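Local coordinates for GH86A beta-porphyranase (Bacteroides plebeius, PDB 4AW7), which hydrolyses the red-seaweed polysaccharide porphyran at its linkages between beta-D-galactopyranose and alpha-L-galactopyranose-6-sulfate, releasing mostly disaccharides, at residues P521-N526 with N565-T570; Y476-Y481 with L491-T496; A505-S510 with I551-D556; F31-S36 with R307-F312. All coordinates share one frame; numbering follows the deposited sequence.

How the contacts relate
Contacts 1, 2 and 3 build one two-layered beta region, and contact 4 ties its edge to the catalytic part of the enzyme. Segment 491-496 extends the sheet of contact 1: V567 O and F493 N are 2.8 Å apart, probably hydrogen-bonded. Contact 3 belongs to the facing sheet and packs on contact 1, with M509 SD 3.7 Å from P521 CG and F555 CE2 3.8 Å from I525 CD1; the centres of contacts 1 and 3 are about 11 Å apart. Contacts 3 and 4 meet where R508 and R307 converge on E248 and D252. Contacts 1 and 4 stay about 16 Å apart at their nearest atoms. All four lie away from the sugar-binding cleft and its probable catalytic glutamates.

Contact 1: residues P521-N526 with N565-T570; sequences PVVKIN and NNVDIT
K524 O is held by more than one group: D568 N donates to it in the carbonyl plane at 3.0 Å, V567 CA comes up beside it as a CA-H...O partner at 3.3 Å, and a water near D568 OD2 may add a third bond, weak and doubtful. The reciprocal bond, K524 N to D568 O, completes a hydrogen-bonded antiparallel pair, and V522 with T570 repeats the pattern two residues back. These are two neighbouring strands of a four-stranded antiparallel sheet, one layer of a beta-sandwich. V523, I525, V567 and I569 all point into the sandwich, where V567 and I569 meet strands 503-514 and 577-589, V523 meets L507, and I525 meets F555. On this face V523 CG2 lies alongside I569 CG2 at 3.7 Å, while I525 CD1 reaches across to V567 CG2 at 3.9 Å. At the far end N526 N donates to N566 O at 2.9 Å. With CG anti to the carbonyl carbon (chi1 -62°), N526 OD1 accepts from N566 N and ND2 donates to N565 OD1, the amide planes 39° apart. Replacing N526 by alanine is likely to leave N566 N and N565 OD1 without these mates, the backbone bond alone holding this end across the two segments. N565 ND2 donates to K561 O.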
loop_
_atom_site.group_PDB
_atom_site.type_symbol
_atom_site.label_atom_id
_atom_site.label_comp_id
_atom_site.label_asym_id
_atom_site.label_seq_id
_atom_site.Cartn_x
_atom_site.Cartn_y
_atom_site.Cartn_z
ATOM N N PRO A 521 10.556 -25.461 1.257
ATOM C CA PRO A 521 11.057 -26.035 2.486
ATOM C C PRO A 521 10.059 -27.046 3.055
ATOM O O PRO A 521 8.878 -27.053 2.677
ATOM C CB PRO A 521 11.149 -24.836 3.430
ATOM C CG PRO A 521 10.046 -23.925 2.965
ATOM C CD PRO A 521 10.060 -24.084 1.459
ATOM N N VAL A 522 10.555 -27.891 3.951
ATOM C CA VAL A 522 9.667 -28.610 4.835
ATOM C C VAL A 522 9.199 -27.589 5.883
ATOM O O VAL A 522 10.020 -26.880 6.488
ATOM C CB VAL A 522 10.370 -29.814 5.478
ATOM C CG1 VAL A 522 9.482 -30.410 6.598
ATOM C CG2 VAL A 522 10.758 -30.870 4.406
ATOM N N VAL A 523 7.884 -27.565 6.129
ATOM C CA VAL A 523 7.288 -26.639 7.105
ATOM C C VAL A 523 6.488 -27.458 8.130
ATOM O O VAL A 523 5.627 -28.244 7.733
ATOM C CB VAL A 523 6.354 -25.617 6.433
ATOM C CG1 VAL A 523 5.608 -24.731 7.451
ATOM C CG2 VAL A 523 7.110 -24.751 5.428
ATOM N N LYS A 524 6.789 -27.225 9.401
ATOM C CA LYS A 524 6.073 -27.895 10.485
ATOM C C LYS A 524 5.420 -26.848 11.397
ATOM O O LYS A 524 6.058 -25.870 11.823
ATOM C CB LYS A 524 7.036 -28.769 11.291
ATOM C CG LYS A 524 7.627 -29.918 10.486
ATOM C CD LYS A 524 8.536 -30.849 11.306
ATOM C CE LYS A 524 9.089 -31.928 10.392
ATOM N NZ LYS A 524 9.673 -33.036 11.210
ATOM N N ILE A 525 4.137 -27.097 11.707
ATOM C CA ILE A 525 3.382 -26.250 12.612
ATOM C C ILE A 525 3.262 -27.077 13.910
ATOM O O ILE A 525 2.601 -28.129 13.904
ATOM C CB ILE A 525 1.967 -25.922 12.064
ATOM C CG1 ILE A 525 2.038 -25.346 10.638
ATOM C CG2 ILE A 525 1.223 -25.008 12.999
ATOM C CD1 ILE A 525 2.842 -24.052 10.455
ATOM N N ASN A 526 3.899 -26.625 14.973
ATOM C CA ASN A 526 3.919 -27.421 16.219
ATOM C C ASN A 526 4.255 -28.879 15.939
ATOM O O ASN A 526 3.646 -29.798 16.519
ATOM C CB ASN A 526 2.571 -27.278 16.932
ATOM C CG ASN A 526 2.299 -25.833 17.320
ATOM O OD1 ASN A 526 3.206 -25.137 17.806
ATOM N ND2 ASN A 526 1.068 -25.371 17.117
ATOM N N ASN A 565 3.076 -20.983 20.042
ATOM C CA ASN A 565 3.119 -21.843 18.897
ATOM C C ASN A 565 4.497 -21.719 18.279
ATOM O O ASN A 565 5.168 -20.707 18.497
ATOM C CB ASN A 565 2.052 -21.466 17.877
ATOM C CG ASN A 565 0.640 -21.785 18.353
ATOM O OD1 ASN A 565 0.101 -22.829 18.004
ATOM N ND2 ASN A 565 0.042 -20.878 19.133
ATOM N N ASN A 566 4.911 -22.762 17.564
ATOM C CA ASN A 566 6.195 -22.747 16.888
ATOM C C ASN A 566 6.054 -23.215 15.458
ATOM O O ASN A 566 5.267 -24.126 15.140
ATOM C CB ASN A 566 7.199 -23.639 17.615
ATOM C CG ASN A 566 8.606 -23.065 17.539
ATOM O OD1 ASN A 566 8.932 -22.118 18.265
ATOM N ND2 ASN A 566 9.410 -23.597 16.659
ATOM N N VAL A 567 6.807 -22.559 14.573
ATOM C CA VAL A 567 6.909 -22.964 13.197
ATOM C C VAL A 567 8.376 -23.293 12.927
ATOM O O VAL A 567 9.233 -22.495 13.255
ATOM C CB VAL A 567 6.404 -21.875 12.260
ATOM C CG1 VAL A 567 6.574 -22.372 10.853
ATOM C CG2 VAL A 567 4.948 -21.550 12.564
ATOM N N ASP A 568 8.641 -24.462 12.358
ATOM C CA ASP A 568 10.006 -24.891 12.031
ATOM C C ASP A 568 10.053 -25.128 10.556
ATOM O O ASP A 568 9.181 -25.799 10.011
ATOM C CB ASP A 568 10.376 -26.119 12.861
ATOM C CG ASP A 568 10.399 -25.775 14.317
ATOM O OD1 ASP A 568 11.395 -25.231 14.801
ATOM O OD2 ASP A 568 9.367 -25.954 15.009
ATOM N N ILE A 569 11.083 -24.594 9.877
ATOM C CA ILE A 569 11.174 -24.796 8.435
ATOM C C ILE A 569 12.612 -25.208 8.057
ATOM O O ILE A 569 13.563 -24.733 8.664
ATOM C CB ILE A 569 10.653 -23.595 7.600
ATOM C CG1 ILE A 569 11.575 -22.409 7.702
ATOM C CG2 ILE A 569 9.253 -23.200 8.021
ATOM C CD1 ILE A 569 11.123 -21.254 6.770
ATOM N N THR A 570 12.710 -26.075 7.064
ATOM C CA THR A 570 14.018 -26.565 6.623
ATOM C C THR A 570 14.076 -26.559 5.103
ATOM O O THR A 570 13.262 -27.172 4.431
ATOM C CB THR A 570 14.352 -27.967 7.213
ATOM O OG1 THR A 570 14.142 -27.951 8.628
ATOM C CG2 THR A 570 15.835 -28.299 6.907
HETATM O O HOH W 1 7.073 -26.924 14.509
#

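Contact 2: residues Y476-Y481 with L491-T496; sequences YYSSEY and LSFPFT
E480 reaches over the strand of F493 and P494. Its CB sits against the rim of the F493 ring, 3.7 Å from CD2, and the E480 carbonyl oxygen lies in the plane of that ring at its edge. CG rests on the proline, 3.7 Å from P494 CD. There the chain bends (chi2 -72°), and the carboxylate ends near the start of the strand: OE1 forms a salt bridge with K483 and takes a weak bond from a water that also donates to S492 O. The contact joins strand 469-484 of the five-stranded sheet to edge strand 491-498 of the four-stranded one. S478 makes the direct bond across, its OG donating a hydrogen bond to P494 O at 2.8 Å. The same OG accepts from E480 N at 3.1 Å, closing an ST turn. S478 CB lies over one face of the F495 ring, a CH-pi contact 4.1 Å from the centroid. One water joins Y477 O to T496 N, and another S479 N to P494 O. A proline has no N-H to offer and the 476-481 backbone does not pair with this strand, which implies that a hydroxyl and ordered waters do the joining that peptide groups do in a regular sheet.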
loop_
_atom_site.group_PDB
_atom_site.type_symbol
_atom_site.label_atom_id
_atom_site.label_comp_id
_atom_site.label_asym_id
_atom_site.label_seq_id
_atom_site.Cartn_x
_atom_site.Cartn_y
_atom_site.Cartn_z
ATOM N N TYR A 476 -0.008 -12.654 13.832
ATOM C CA TYR A 476 0.904 -12.891 14.945
ATOM C C TYR A 476 2.322 -12.920 14.385
ATOM O O TYR A 476 2.578 -13.537 13.360
ATOM C CB TYR A 476 0.574 -14.185 15.662
ATOM C CG TYR A 476 -0.813 -14.197 16.213
ATOM C CD1 TYR A 476 -1.085 -13.638 17.441
ATOM C CD2 TYR A 476 -1.857 -14.760 15.512
ATOM C CE1 TYR A 476 -2.350 -13.663 17.985
ATOM C CE2 TYR A 476 -3.161 -14.740 16.034
ATOM C CZ TYR A 476 -3.394 -14.219 17.277
ATOM O OH TYR A 476 -4.648 -14.232 17.853
ATOM N N TYR A 477 3.195 -12.187 15.064
ATOM C CA TYR A 477 4.547 -11.916 14.616
ATOM C C TYR A 477 5.539 -12.656 15.512
ATOM O O TYR A 477 5.338 -12.839 16.674
ATOM C CB TYR A 477 4.797 -10.418 14.620
ATOM C CG TYR A 477 3.848 -9.651 13.715
ATOM C CD1 TYR A 477 2.596 -9.246 14.159
ATOM C CD2 TYR A 477 4.183 -9.354 12.416
ATOM C CE1 TYR A 477 1.719 -8.562 13.342
ATOM C CE2 TYR A 477 3.289 -8.687 11.575
ATOM C CZ TYR A 477 2.076 -8.290 12.057
ATOM O OH TYR A 477 1.168 -7.634 11.262
ATOM N N SER A 478 6.657 -13.021 14.924
ATOM C CA SER A 478 7.694 -13.747 15.660
ATOM C C SER A 478 8.753 -12.822 16.209
ATOM O O SER A 478 9.052 -11.802 15.605
ATOM C CB SER A 478 8.301 -14.770 14.731
ATOM O OG SER A 478 9.269 -15.605 15.405
ATOM N N SER A 479 9.406 -13.212 17.319
ATOM C CA SER A 479 10.577 -12.521 17.815
ATOM C C SER A 479 11.760 -12.732 16.897
ATOM O O SER A 479 12.752 -12.019 17.034
ATOM C CB SER A 479 10.949 -13.048 19.208
ATOM O OG SER A 479 11.251 -14.444 19.160
ATOM N N GLU A 480 11.672 -13.710 15.986
ATOM C CA GLU A 480 12.747 -14.038 15.044
ATOM C C GLU A 480 12.418 -13.546 13.657
ATOM O O GLU A 480 11.330 -13.802 13.169
ATOM C CB GLU A 480 12.954 -15.555 15.002
ATOM C CG GLU A 480 13.441 -16.144 16.298
ATOM C CD GLU A 480 14.869 -15.775 16.553
ATOM O OE1 GLU A 480 15.714 -16.037 15.682
ATOM O OE2 GLU A 480 15.103 -15.198 17.602
ATOM N N TYR A 481 13.362 -12.847 13.027
ATOM C CA TYR A 481 13.235 -12.428 11.634
ATOM C C TYR A 481 14.610 -12.456 10.986
ATOM O O TYR A 481 15.630 -12.651 11.675
ATOM C CB TYR A 481 12.514 -11.054 11.456
ATOM C CG TYR A 481 13.442 -9.878 11.336
ATOM C CD1 TYR A 481 14.437 -9.652 12.271
ATOM C CD2 TYR A 481 13.303 -8.967 10.303
ATOM C CE1 TYR A 481 15.342 -8.589 12.118
ATOM C CE2 TYR A 481 14.181 -7.902 10.142
ATOM C CZ TYR A 481 15.221 -7.718 11.052
ATOM O OH TYR A 481 16.095 -6.668 10.850
ATOM N N LEU A 491 15.158 -23.911 10.914
ATOM C CA LEU A 491 14.970 -22.607 11.501
ATOM C C LEU A 491 13.677 -22.599 12.306
ATOM O O LEU A 491 12.625 -23.015 11.793
ATOM C CB LEU A 491 14.900 -21.538 10.402
ATOM C CG LEU A 491 16.217 -21.281 9.664
ATOM C CD1 LEU A 491 16.017 -20.286 8.536
ATOM C CD2 LEU A 491 17.264 -20.674 10.614
ATOM N N SER A 492 13.774 -22.096 13.521
ATOM C CA SER A 492 12.657 -22.097 14.455
ATOM C C SER A 492 12.098 -20.690 14.651
ATOM O O SER A 492 12.838 -19.753 14.957
ATOM C CB SER A 492 13.155 -22.636 15.786
ATOM O OG SER A 492 12.228 -22.422 16.830
ATOM N N PHE A 493 10.783 -20.556 14.489
ATOM C CA PHE A 493 10.087 -19.277 14.664
ATOM C C PHE A 493 9.025 -19.399 15.735
ATOM O O PHE A 493 7.982 -20.054 15.480
ATOM C CB PHE A 493 9.489 -18.806 13.321
ATOM C CG PHE A 493 10.551 -18.457 12.308
ATOM C CD1 PHE A 493 11.073 -19.434 11.484
ATOM C CD2 PHE A 493 11.050 -17.170 12.218
ATOM C CE1 PHE A 493 12.076 -19.143 10.561
ATOM C CE2 PHE A 493 12.034 -16.867 11.322
ATOM C CZ PHE A 493 12.556 -17.852 10.489
ATOM N N PRO A 494 9.258 -18.757 16.888
ATOM C CA PRO A 494 8.263 -18.826 17.959
ATOM C C PRO A 494 7.238 -17.722 17.835
ATOM O O PRO A 494 7.552 -16.611 17.364
ATOM C CB PRO A 494 9.107 -18.633 19.229
ATOM C CG PRO A 494 10.271 -17.833 18.787
ATOM C CD PRO A 494 10.531 -18.163 17.360
ATOM N N PHE A 495 6.022 -18.037 18.266
ATOM C CA PHE A 495 4.898 -17.084 18.304
ATOM C C PHE A 495 4.237 -17.177 19.669
ATOM O O PHE A 495 4.269 -18.252 20.289
ATOM C CB PHE A 495 3.879 -17.422 17.223
ATOM C CG PHE A 495 4.413 -17.296 15.842
ATOM C CD1 PHE A 495 5.113 -18.335 15.266
ATOM C CD2 PHE A 495 4.239 -16.122 15.126
ATOM C CE1 PHE A 495 5.631 -18.230 14.011
ATOM C CE2 PHE A 495 4.777 -16.021 13.833
ATOM C CZ PHE A 495 5.459 -17.061 13.290
ATOM N N THR A 496 3.654 -16.086 20.146
ATOM C CA THR A 496 2.998 -16.032 21.440
ATOM C C THR A 496 1.623 -15.378 21.340
ATOM O O THR A 496 1.352 -14.608 20.418
ATOM C CB THR A 496 3.875 -15.269 22.459
ATOM O OG1 THR A 496 4.042 -13.904 22.053
ATOM C CG2 THR A 496 5.255 -15.937 22.632
HETATM O O HOH W 2 3.258 -14.064 18.091
HETATM O O HOH W 3 7.816 -14.532 19.311
HETATM O O HOH W 4 14.950 -18.561 13.640
#

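Contact 3: residues A505-S510 with I551-D556; sequences ASLRMS and IEVPFD
A505 CB sits over one face of the F555 ring, a CH-pi contact with 4.2 Å between methyl carbon and centroid. The ring gets there because CG stands between the backbone N and the carbonyl carbon (chi1 62°), turning the phenyl back across the opposite strand; its edge then meets the backbone, CE2 lying 3.6 Å from L507 N. Further along the same face L507 CB meets V553 CB at 4.1 Å. Beyond them M509 runs beside I551, pointing the same way, until a bend at its sulfur (chi3 68°) folds CE in against I551 CB. I551 also touches W536, a residue of the calcium site.

Behind these side chains stands the backbone of an antiparallel pair. L507 and V553 exchange two hydrogen bonds, and they are unlike: V553 N approaches L507 O in the carbonyl plane at 2.8 Å, whereas L507 N comes from above the plane of V553 O at 2.9 Å. M509 and I551 form the next hydrogen-bonded pair. Near the other end F555 N donates to A505 O, and a water accepts from A505 N and donates to F555 O at 2.7 Å, carrying the link past the last direct bond.

L507 touches V523 of the other sheet of the sandwich, and M509 touches P521 just before that strand. On the reverse side R508 forms salt bridges with D252 and E248 of helix 245-262, against which S510 also packs. Strand 546-555 is outermost in its five-stranded mixed sheet, and strand 503-514 lies between it and strand 577-589.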
loop_
_atom_site.group_PDB
_atom_site.type_symbol
_atom_site.label_atom_id
_atom_site.label_comp_id
_atom_site.label_asym_id
_atom_site.label_seq_id
_atom_site.Cartn_x
_atom_site.Cartn_y
_atom_site.Cartn_z
ATOM N N ALA A 505 -6.306 -20.764 8.957
ATOM C CA ALA A 505 -4.989 -20.268 9.331
ATOM C C ALA A 505 -4.043 -20.418 8.176
ATOM O O ALA A 505 -4.220 -21.268 7.292
ATOM C CB ALA A 505 -4.480 -21.027 10.558
ATOM N N SER A 506 -3.018 -19.571 8.203
ATOM C CA SER A 506 -1.946 -19.669 7.221
ATOM C C SER A 506 -0.657 -19.084 7.782
ATOM O O SER A 506 -0.672 -18.252 8.686
ATOM C CB SER A 506 -2.287 -18.971 5.940
ATOM O OG SER A 506 -2.469 -17.614 6.187
ATOM N N LEU A 507 0.451 -19.547 7.208
ATOM C CA LEU A 507 1.759 -18.965 7.447
ATOM C C LEU A 507 2.106 -18.058 6.256
ATOM O O LEU A 507 2.014 -18.486 5.097
ATOM C CB LEU A 507 2.799 -20.089 7.541
ATOM C CG LEU A 507 4.263 -19.646 7.557
ATOM C CD1 LEU A 507 4.635 -18.901 8.807
ATOM C CD2 LEU A 507 5.133 -20.882 7.316
ATOM N N ARG A 508 2.496 -16.812 6.552
ATOM C CA ARG A 508 3.019 -15.895 5.529
ATOM C C ARG A 508 4.533 -15.990 5.633
ATOM O O ARG A 508 5.150 -15.396 6.530
ATOM C CB ARG A 508 2.551 -14.504 5.838
ATOM C CG ARG A 508 1.048 -14.323 5.826
ATOM C CD ARG A 508 0.619 -12.945 6.214
ATOM N NE ARG A 508 1.094 -11.873 5.334
ATOM C CZ ARG A 508 0.489 -11.455 4.252
ATOM N NH1 ARG A 508 -0.644 -11.965 3.849
ATOM N NH2 ARG A 508 1.057 -10.454 3.583
ATOM N N MET A 509 5.133 -16.767 4.724
ATOM C CA MET A 509 6.561 -17.059 4.753
ATOM C C MET A 509 7.250 -16.202 3.703
ATOM O O MET A 509 7.043 -16.444 2.505
ATOM C CB MET A 509 6.757 -18.544 4.439
ATOM C CG MET A 509 8.180 -18.968 4.267
ATOM S SD MET A 509 8.455 -20.684 3.844
ATOM C CE MET A 509 7.768 -20.721 2.195
ATOM N N SER A 510 8.046 -15.236 4.145
ATOM C CA SER A 510 8.766 -14.370 3.212
ATOM C C SER A 510 10.223 -14.779 3.147
ATOM O O SER A 510 10.869 -14.921 4.201
ATOM C CB SER A 510 8.599 -12.891 3.561
ATOM O OG SER A 510 7.246 -12.435 3.446
ATOM N N ILE A 551 5.185 -16.219 0.390
ATOM C CA ILE A 551 4.461 -17.402 -0.052
ATOM C C ILE A 551 3.549 -17.808 1.087
ATOM O O ILE A 551 4.022 -18.080 2.197
ATOM C CB ILE A 551 5.434 -18.536 -0.450
ATOM C CG1 ILE A 551 6.359 -18.093 -1.584
ATOM C CG2 ILE A 551 4.651 -19.798 -0.861
ATOM C CD1 ILE A 551 7.527 -19.030 -1.867
ATOM N N GLU A 552 2.247 -17.857 0.824
ATOM C CA GLU A 552 1.311 -18.311 1.849
ATOM C C GLU A 552 1.276 -19.813 1.938
ATOM O O GLU A 552 1.280 -20.511 0.919
ATOM C CB GLU A 552 -0.104 -17.896 1.506
ATOM C CG GLU A 552 -0.330 -16.434 1.481
ATOM C CD GLU A 552 -1.713 -16.097 0.914
ATOM O OE1 GLU A 552 -1.994 -16.278 -0.332
ATOM O OE2 GLU A 552 -2.520 -15.658 1.764
ATOM N N VAL A 553 1.220 -20.304 3.160
ATOM C CA VAL A 553 1.109 -21.751 3.400
ATOM C C VAL A 553 -0.144 -21.956 4.272
ATOM O O VAL A 553 -0.054 -21.858 5.494
ATOM C CB VAL A 553 2.360 -22.278 4.085
ATOM C CG1 VAL A 553 2.236 -23.784 4.334
ATOM C CG2 VAL A 553 3.604 -21.924 3.281
ATOM N N PRO A 554 -1.307 -22.185 3.622
ATOM C CA PRO A 554 -2.507 -22.466 4.428
ATOM C C PRO A 554 -2.412 -23.779 5.147
ATOM O O PRO A 554 -1.791 -24.703 4.660
ATOM C CB PRO A 554 -3.642 -22.481 3.417
ATOM C CG PRO A 554 -3.078 -22.197 2.094
ATOM C CD PRO A 554 -1.608 -22.119 2.177
ATOM N N PHE A 555 -3.008 -23.873 6.323
ATOM C CA PHE A 555 -3.018 -25.141 7.032
ATOM C C PHE A 555 -4.222 -25.171 7.965
ATOM O O PHE A 555 -4.867 -24.160 8.210
ATOM C CB PHE A 555 -1.686 -25.364 7.774
ATOM C CG PHE A 555 -1.388 -24.334 8.823
ATOM C CD1 PHE A 555 -1.916 -24.431 10.097
ATOM C CD2 PHE A 555 -0.599 -23.214 8.534
ATOM C CE1 PHE A 555 -1.667 -23.480 11.043
ATOM C CE2 PHE A 555 -0.344 -22.276 9.485
ATOM C CZ PHE A 555 -0.878 -22.384 10.745
ATOM N N ASP A 556 -4.501 -26.338 8.514
ATOM C CA ASP A 556 -5.658 -26.500 9.393
ATOM C C ASP A 556 -5.446 -25.732 10.702
ATOM O O ASP A 556 -4.490 -25.959 11.451
ATOM C CB ASP A 556 -5.878 -27.995 9.664
ATOM C CG ASP A 556 -7.248 -28.310 10.216
ATOM O OD1 ASP A 556 -7.808 -27.493 10.940
ATOM O OD2 ASP A 556 -7.733 -29.444 9.915
HETATM O O HOH W 5 -6.982 -23.012 7.066
#

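Contact 4: residues F31-S36 with R307-F312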
loop_
_atom_site.group_PDB
_atom_site.type_symbol
_atom_site.label_atom_id
_atom_site.label_comp_id
_atom_site.label_asym_id
_atom_site.label_seq_id
_atom_site.Cartn_x
_atom_site.Cartn_y
_atom_site.Cartn_z
ATOM N N PHE A 31 -13.772 -9.319 10.173
ATOM C CA PHE A 31 -12.993 -8.243 10.745
ATOM C C PHE A 31 -11.532 -8.461 10.466
ATOM O O PHE A 31 -11.034 -9.600 10.505
ATOM C CB PHE A 31 -13.146 -8.208 12.288
ATOM C CG PHE A 31 -14.484 -7.718 12.770
ATOM C CD1 PHE A 31 -15.567 -8.550 12.796
ATOM C CD2 PHE A 31 -14.636 -6.410 13.190
ATOM C CE1 PHE A 31 -16.800 -8.045 13.255
ATOM C CE2 PHE A 31 -15.855 -5.934 13.651
ATOM C CZ PHE A 31 -16.922 -6.788 13.689
ATOM N N LEU A 32 -10.827 -7.366 10.202
ATOM C CA LEU A 32 -9.371 -7.302 10.276
ATOM C C LEU A 32 -9.088 -6.714 11.618
ATOM O O LEU A 32 -9.268 -5.516 11.842
ATOM C CB LEU A 32 -8.802 -6.439 9.128
ATOM C CG LEU A 32 -9.233 -6.816 7.718
ATOM C CD1 LEU A 32 -8.567 -5.914 6.701
ATOM C CD2 LEU A 32 -9.029 -8.264 7.377
ATOM N N SER A 33 -8.716 -7.572 12.564
ATOM C CA SER A 33 -8.614 -7.207 13.992
ATOM C C SER A 33 -9.848 -6.433 14.419
ATOM O O SER A 33 -10.922 -7.011 14.461
ATOM C CB SER A 33 -7.316 -6.515 14.310
ATOM O OG SER A 33 -6.280 -7.250 13.840
ATOM N N GLY A 34 -9.727 -5.162 14.753
ATOM C CA GLY A 34 -10.860 -4.371 15.248
ATOM C C GLY A 34 -11.782 -3.744 14.229
ATOM O O GLY A 34 -12.722 -3.097 14.645
ATOM N N VAL A 35 -11.573 -3.902 12.930
ATOM C CA VAL A 35 -12.373 -3.188 11.942
ATOM C C VAL A 35 -12.951 -4.120 10.909
ATOM O O VAL A 35 -12.250 -4.965 10.353
ATOM C CB VAL A 35 -11.593 -2.013 11.307
ATOM C CG1 VAL A 35 -10.426 -2.475 10.429
ATOM C CG2 VAL A 35 -12.507 -1.043 10.531
ATOM N N SER A 36 -14.217 -3.911 10.580
ATOM C CA SER A 36 -14.894 -4.595 9.474
ATOM C C SER A 36 -15.198 -3.686 8.292
ATOM O O SER A 36 -15.003 -4.056 7.137
ATOM C CB SER A 36 -16.183 -5.283 9.944
ATOM O OG SER A 36 -16.880 -5.893 8.889
ATOM N N ARG A 307 -4.826 -5.026 4.649
ATOM C CA ARG A 307 -4.002 -4.415 5.673
ATOM C C ARG A 307 -4.695 -3.216 6.351
ATOM O O ARG A 307 -4.044 -2.410 7.020
ATOM C CB ARG A 307 -2.651 -3.978 5.116
ATOM C CG ARG A 307 -1.858 -5.108 4.492
ATOM C CD ARG A 307 -0.485 -4.650 4.131
ATOM N NE ARG A 307 0.244 -5.681 3.397
ATOM C CZ ARG A 307 1.196 -6.484 3.873
ATOM N NH1 ARG A 307 1.651 -6.361 5.110
ATOM N NH2 ARG A 307 1.721 -7.392 3.065
ATOM N N GLN A 308 -6.010 -3.066 6.157
ATOM C CA GLN A 308 -6.662 -1.818 6.578
ATOM C C GLN A 308 -6.414 -1.469 8.047
ATOM O O GLN A 308 -6.282 -0.298 8.405
ATOM C CB GLN A 308 -8.163 -1.867 6.300
ATOM C CG GLN A 308 -8.817 -0.503 6.411
ATOM C CD GLN A 308 -10.310 -0.585 6.287
ATOM O OE1 GLN A 308 -10.846 -0.903 5.218
ATOM N NE2 GLN A 308 -11.016 -0.272 7.380
ATOM N N ASP A 309 -6.395 -2.481 8.901
ATOM C CA ASP A 309 -6.182 -2.308 10.323
ATOM C C ASP A 309 -4.788 -1.856 10.681
ATOM O O ASP A 309 -4.559 -1.444 11.830
ATOM C CB ASP A 309 -6.526 -3.582 11.109
ATOM C CG ASP A 309 -5.809 -4.819 10.647
ATOM O OD1 ASP A 309 -5.439 -4.949 9.478
ATOM O OD2 ASP A 309 -5.655 -5.739 11.489
ATOM N N ASN A 310 -3.859 -1.941 9.746
ATOM C CA ASN A 310 -2.507 -1.409 9.921
ATOM C C ASN A 310 -2.089 -0.449 8.809
ATOM O O ASN A 310 -0.909 -0.361 8.471
ATOM C CB ASN A 310 -1.475 -2.529 10.056
ATOM C CG ASN A 310 -0.199 -2.034 10.720
ATOM O OD1 ASN A 310 -0.250 -1.250 11.670
ATOM N ND2 ASN A 310 0.981 -2.415 10.157
ATOM N N LEU A 311 -3.049 0.289 8.265
ATOM C CA LEU A 311 -2.805 1.174 7.117
ATOM C C LEU A 311 -3.406 2.536 7.419
ATOM O O LEU A 311 -4.611 2.676 7.578
ATOM C CB LEU A 311 -3.418 0.584 5.856
ATOM C CG LEU A 311 -3.187 1.416 4.566
ATOM C CD1 LEU A 311 -1.739 1.336 4.071
ATOM C CD2 LEU A 311 -4.154 0.936 3.479
ATOM N N PHE A 312 -2.559 3.566 7.466
ATOM C CA PHE A 312 -3.089 4.910 7.575
ATOM C C PHE A 312 -3.836 5.385 6.322
ATOM O O PHE A 312 -4.938 5.962 6.388
ATOM C CB PHE A 312 -1.971 5.944 7.821
ATOM C CG PHE A 312 -1.431 6.024 9.229
ATOM C CD1 PHE A 312 -2.220 5.964 10.336
ATOM C CD2 PHE A 312 -0.081 6.261 9.428
ATOM C CE1 PHE A 312 -1.697 6.116 11.616
ATOM C CE2 PHE A 312 0.450 6.414 10.698
ATOM C CZ PHE A 312 -0.356 6.352 11.780
#
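D309 and S33 make the polar link between these two turns: S33 OG donates to D309 OD2 at 2.9 Å, arriving nearly along the carboxylate's C-O axis. The carboxylate turns that way because CG stands between the backbone N and the carbonyl carbon (chi1 55°), which also sets OD1 beside L32 CB. The backbones place D309 CB 3.4 Å from L32 O. The carboxylate has a second partner: OD1 forms a salt bridge with R473. With a leucine here, S33 OG would probably lose its acceptor and R473 this carboxylate, loosening the hold on the turn.

Around this link the apolar groups cross Q308 at about right angles. L32 brings its CD1 against the start of the glutamine, 4.1 Å from CB. V35 lies across the far end, its CG2 3.6 Å from NE2, and slants past D309 with CG1. The amide of Q308 is occupied at both ends, OE1 by R372 and NE2 by E37 O, which fixes its rotation where the valine crosses it.

L32 to V35 form a type II' beta turn, closed by V35 N to L32 O at 3.0 Å. S33 carries the positive phi (46°) that this turn requires at its second position, and its side chain points toward D309.

Strand 29-32 leads into the turn and edges the five-stranded sheet, paired in parallel with strand 469-484. Segment 307-312 joins helix 293-305 to strand 311-316 of the parallel sheet, consistent with a beta/alpha barrel. R307 turns away from 31-36; its NE bonds N303 OD1, and its guanidinium forms salt bridges with E248, D252 and E255 of helix 245-262.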